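Local coordinates for TqaA (Penicillium aethiopicum, PDB 5EJD), which belongs to a nonribosomal peptide synthetase, here its C-terminal condensation-type domain, which binds a carrier's phosphopantetheine arm and probably acts on the peptide it carries, at residues A[298-303]-A[378-383]. Numbering follows the deposited sequence.
Sequences GHTVNG and IVQHQN. With PNS (4'-phosphopantetheine), chain R.
T300 meets Q380 where two parallel β-strands, 298-301 and 378-381, begin to part around the 4'-phosphopantetheine arm. Before the split they pair regularly: V379 N donates to G298 O (3.0 Å) and T300 N to V379 O (3.1 Å). G298 suits its place because a β-carbon there would press on I378 CG1. At the next rung a water comes between T300 O and H381 N, donating to T300 O and to V379 O and accepting from H381 N.

Followed outward, the Q380 side chain starts with CB 4.0 Å from T300 OG1; CG, set beside the backbone N (chi1 -64°), comes to 3.1 Å from the same T300 OG1. The chain then bends, so that CD also lies against T300 OG1 and CB, while the terminal amide ends between the threonine and the cysteamine end of the arm near C42. T300 suits this spot: its branched carbon favours a strand, and its methyl CG2 packs against the amide while OG1 touches I378 CG2. Cutting Q380 back to an alanine removes CG, CD and the amide, and is likely to open a gap beside T300 and leave the arm near C42 less closely packed.

In the diverging loops, two asparagines offer amide donors to the arm: N302 ND2 reaches O35 (3.0 Å) by a bent bond (137°), N383 ND2 reaches O27 (3.2 Å) by a straighter one (150°).

Both strands are interior members of a mixed sheet, with 294-301 flanked by antiparallel 320-327 and 377-381 by parallel 423-429. Helix 274-289 packs on the face bearing V379, and W424 and F426 of strand 423-429 touch Q380.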
loop_
_atom_site.group_PDB
_atom_site.type_symbol
_atom_site.label_atom_id
_atom_site.label_comp_id
_atom_site.label_asym_id
_atom_site.label_seq_id
_atom_site.Cartn_x
_atom_site.Cartn_y
_atom_site.Cartn_z
ATOM N N GLY A 298 4.867 -12.771 -7.761
ATOM C CA GLY A 298 4.255 -12.032 -6.681
ATOM C C GLY A 298 3.546 -10.780 -7.178
ATOM O O GLY A 298 3.875 -10.231 -8.241
ATOM N N HIS A 299 2.575 -10.334 -6.399
ATOM C CA HIS A 299 1.997 -9.030 -6.626
ATOM C C HIS A 299 1.490 -8.431 -5.360
ATOM O O HIS A 299 1.287 -9.113 -4.367
ATOM C CB HIS A 299 0.921 -9.075 -7.729
ATOM C CG HIS A 299 -0.369 -9.671 -7.290
ATOM N ND1 HIS A 299 -1.581 -9.157 -7.679
ATOM C CD2 HIS A 299 -0.648 -10.736 -6.500
ATOM C CE1 HIS A 299 -2.558 -9.859 -7.132
ATOM N NE2 HIS A 299 -2.018 -10.821 -6.409
ATOM N N THR A 300 1.357 -7.112 -5.388
ATOM C CA THR A 300 1.024 -6.307 -4.194
ATOM C C THR A 300 -0.451 -6.073 -4.129
ATOM O O THR A 300 -1.059 -5.670 -5.097
ATOM C CB THR A 300 1.713 -4.967 -4.260
ATOM O OG1 THR A 300 3.129 -5.177 -4.391
ATOM C CG2 THR A 300 1.444 -4.200 -3.000
ATOM N N VAL A 301 -1.035 -6.417 -3.003
ATOM C CA VAL A 301 -2.454 -6.219 -2.779
ATOM C C VAL A 301 -2.631 -5.342 -1.540
ATOM O O VAL A 301 -1.755 -5.296 -0.696
ATOM C CB VAL A 301 -3.214 -7.544 -2.621
ATOM C CG1 VAL A 301 -3.129 -8.364 -3.895
ATOM C CG2 VAL A 301 -2.702 -8.328 -1.419
ATOM N N ASN A 302 -3.779 -4.665 -1.445
ATOM C CA ASN A 302 -3.928 -3.624 -0.471
ATOM C C ASN A 302 -4.277 -4.099 0.910
ATOM O O ASN A 302 -4.095 -3.369 1.898
ATOM C CB ASN A 302 -4.907 -2.566 -0.951
ATOM C CG ASN A 302 -6.298 -3.104 -1.163
ATOM O OD1 ASN A 302 -6.980 -3.456 -0.228
ATOM N ND2 ASN A 302 -6.726 -3.161 -2.409
ATOM N N GLY A 303 -4.786 -5.316 1.000
ATOM C CA GLY A 303 -5.016 -5.935 2.313
ATOM C C GLY A 303 -6.187 -5.397 3.126
ATOM O O GLY A 303 -6.313 -5.703 4.332
ATOM N N ILE A 378 7.893 -9.128 -8.212
ATOM C CA ILE A 378 6.705 -8.553 -7.641
ATOM C C ILE A 378 6.208 -7.413 -8.530
ATOM O O ILE A 378 6.972 -6.502 -8.848
ATOM C CB ILE A 378 6.944 -8.019 -6.241
ATOM C CG1 ILE A 378 7.527 -9.104 -5.373
ATOM C CG2 ILE A 378 5.638 -7.513 -5.638
ATOM C CD1 ILE A 378 7.939 -8.655 -4.000
ATOM N N VAL A 379 4.928 -7.469 -8.908
ATOM C CA VAL A 379 4.313 -6.435 -9.691
ATOM C C VAL A 379 3.389 -5.594 -8.807
ATOM O O VAL A 379 2.523 -6.157 -8.146
ATOM C CB VAL A 379 3.478 -7.048 -10.795
ATOM C CG1 VAL A 379 2.767 -5.962 -11.576
ATOM C CG2 VAL A 379 4.350 -7.854 -11.718
ATOM N N GLN A 380 3.604 -4.266 -8.770
ATOM C CA GLN A 380 2.700 -3.350 -8.059
ATOM C C GLN A 380 2.063 -2.404 -8.993
ATOM O O GLN A 380 2.735 -1.460 -9.435
ATOM C CB GLN A 380 3.334 -2.297 -7.176
ATOM C CG GLN A 380 4.083 -2.786 -6.040
ATOM C CD GLN A 380 4.003 -1.914 -4.805
ATOM O OE1 GLN A 380 3.863 -0.673 -4.790
ATOM N NE2 GLN A 380 4.202 -2.589 -3.752
ATOM N N HIS A 381 0.773 -2.500 -9.135
ATOM C CA HIS A 381 0.132 -1.487 -9.858
ATOM C C HIS A 381 -0.282 -0.369 -8.869
ATOM O O HIS A 381 -0.969 -0.614 -7.890
ATOM C CB HIS A 381 -1.049 -2.067 -10.614
ATOM C CG HIS A 381 -1.762 -1.043 -11.416
ATOM N ND1 HIS A 381 -1.181 -0.417 -12.495
ATOM C CD2 HIS A 381 -2.984 -0.487 -11.274
ATOM C CE1 HIS A 381 -2.037 0.437 -13.025
ATOM N NE2 HIS A 381 -3.138 0.426 -12.296
ATOM N N GLN A 382 0.062 0.874 -9.193
ATOM C CA GLN A 382 -0.179 2.005 -8.323
ATOM C C GLN A 382 -1.494 2.764 -8.605
ATOM O O GLN A 382 -1.470 3.909 -8.984
ATOM C CB GLN A 382 0.953 2.981 -8.470
ATOM C CG GLN A 382 2.321 2.382 -8.353
ATOM C CD GLN A 382 2.705 2.127 -6.894
ATOM O OE1 GLN A 382 1.948 1.552 -6.139
ATOM N NE2 GLN A 382 3.928 2.454 -6.547
ATOM N N ASN A 383 -2.634 2.131 -8.369
ATOM C CA ASN A 383 -3.883 2.780 -8.524
ATOM C C ASN A 383 -4.313 3.447 -7.245
ATOM O O ASN A 383 -5.436 3.306 -6.777
ATOM C CB ASN A 383 -4.948 1.841 -9.109
ATOM C CG ASN A 383 -5.031 0.517 -8.416
ATOM O OD1 ASN A 383 -4.231 0.174 -7.550
ATOM N ND2 ASN A 383 -6.007 -0.270 -8.825
HETATM O O23 PNS R . -8.061 -2.129 -10.230
HETATM P P24 PNS R . -7.699 -3.471 -9.641
HETATM O O26 PNS R . -7.830 -4.635 -10.542
HETATM O O27 PNS R . -6.391 -3.394 -8.672
HETATM C C28 PNS R . -5.615 -4.454 -8.145
HETATM C C29 PNS R . -4.436 -4.012 -7.161
HETATM C C30 PNS R . -3.604 -3.535 -8.306
HETATM C C31 PNS R . -4.325 -5.468 -6.675
HETATM C C32 PNS R . -5.125 -2.951 -6.247
HETATM O O33 PNS R . -6.359 -3.541 -5.675
HETATM C C34 PNS R . -4.193 -2.786 -5.063
HETATM O O35 PNS R . -4.277 -3.540 -4.086
HETATM N N36 PNS R . -3.141 -2.081 -4.803
HETATM C C37 PNS R . -2.418 -1.092 -5.464
HETATM C C38 PNS R . -2.067 0.034 -4.507
HETATM C C39 PNS R . -0.832 -0.105 -3.658
HETATM O O40 PNS R . -0.872 -0.833 -2.704
HETATM N N41 PNS R . 0.197 0.681 -3.972
HETATM C C42 PNS R . 1.457 0.691 -3.276
HETATM C C43 PNS R . 1.332 1.176 -1.868
HETATM S S44 PNS R . 2.732 2.232 -1.437
HETATM O O HOH W 1 -0.198 -4.888 -7.592
#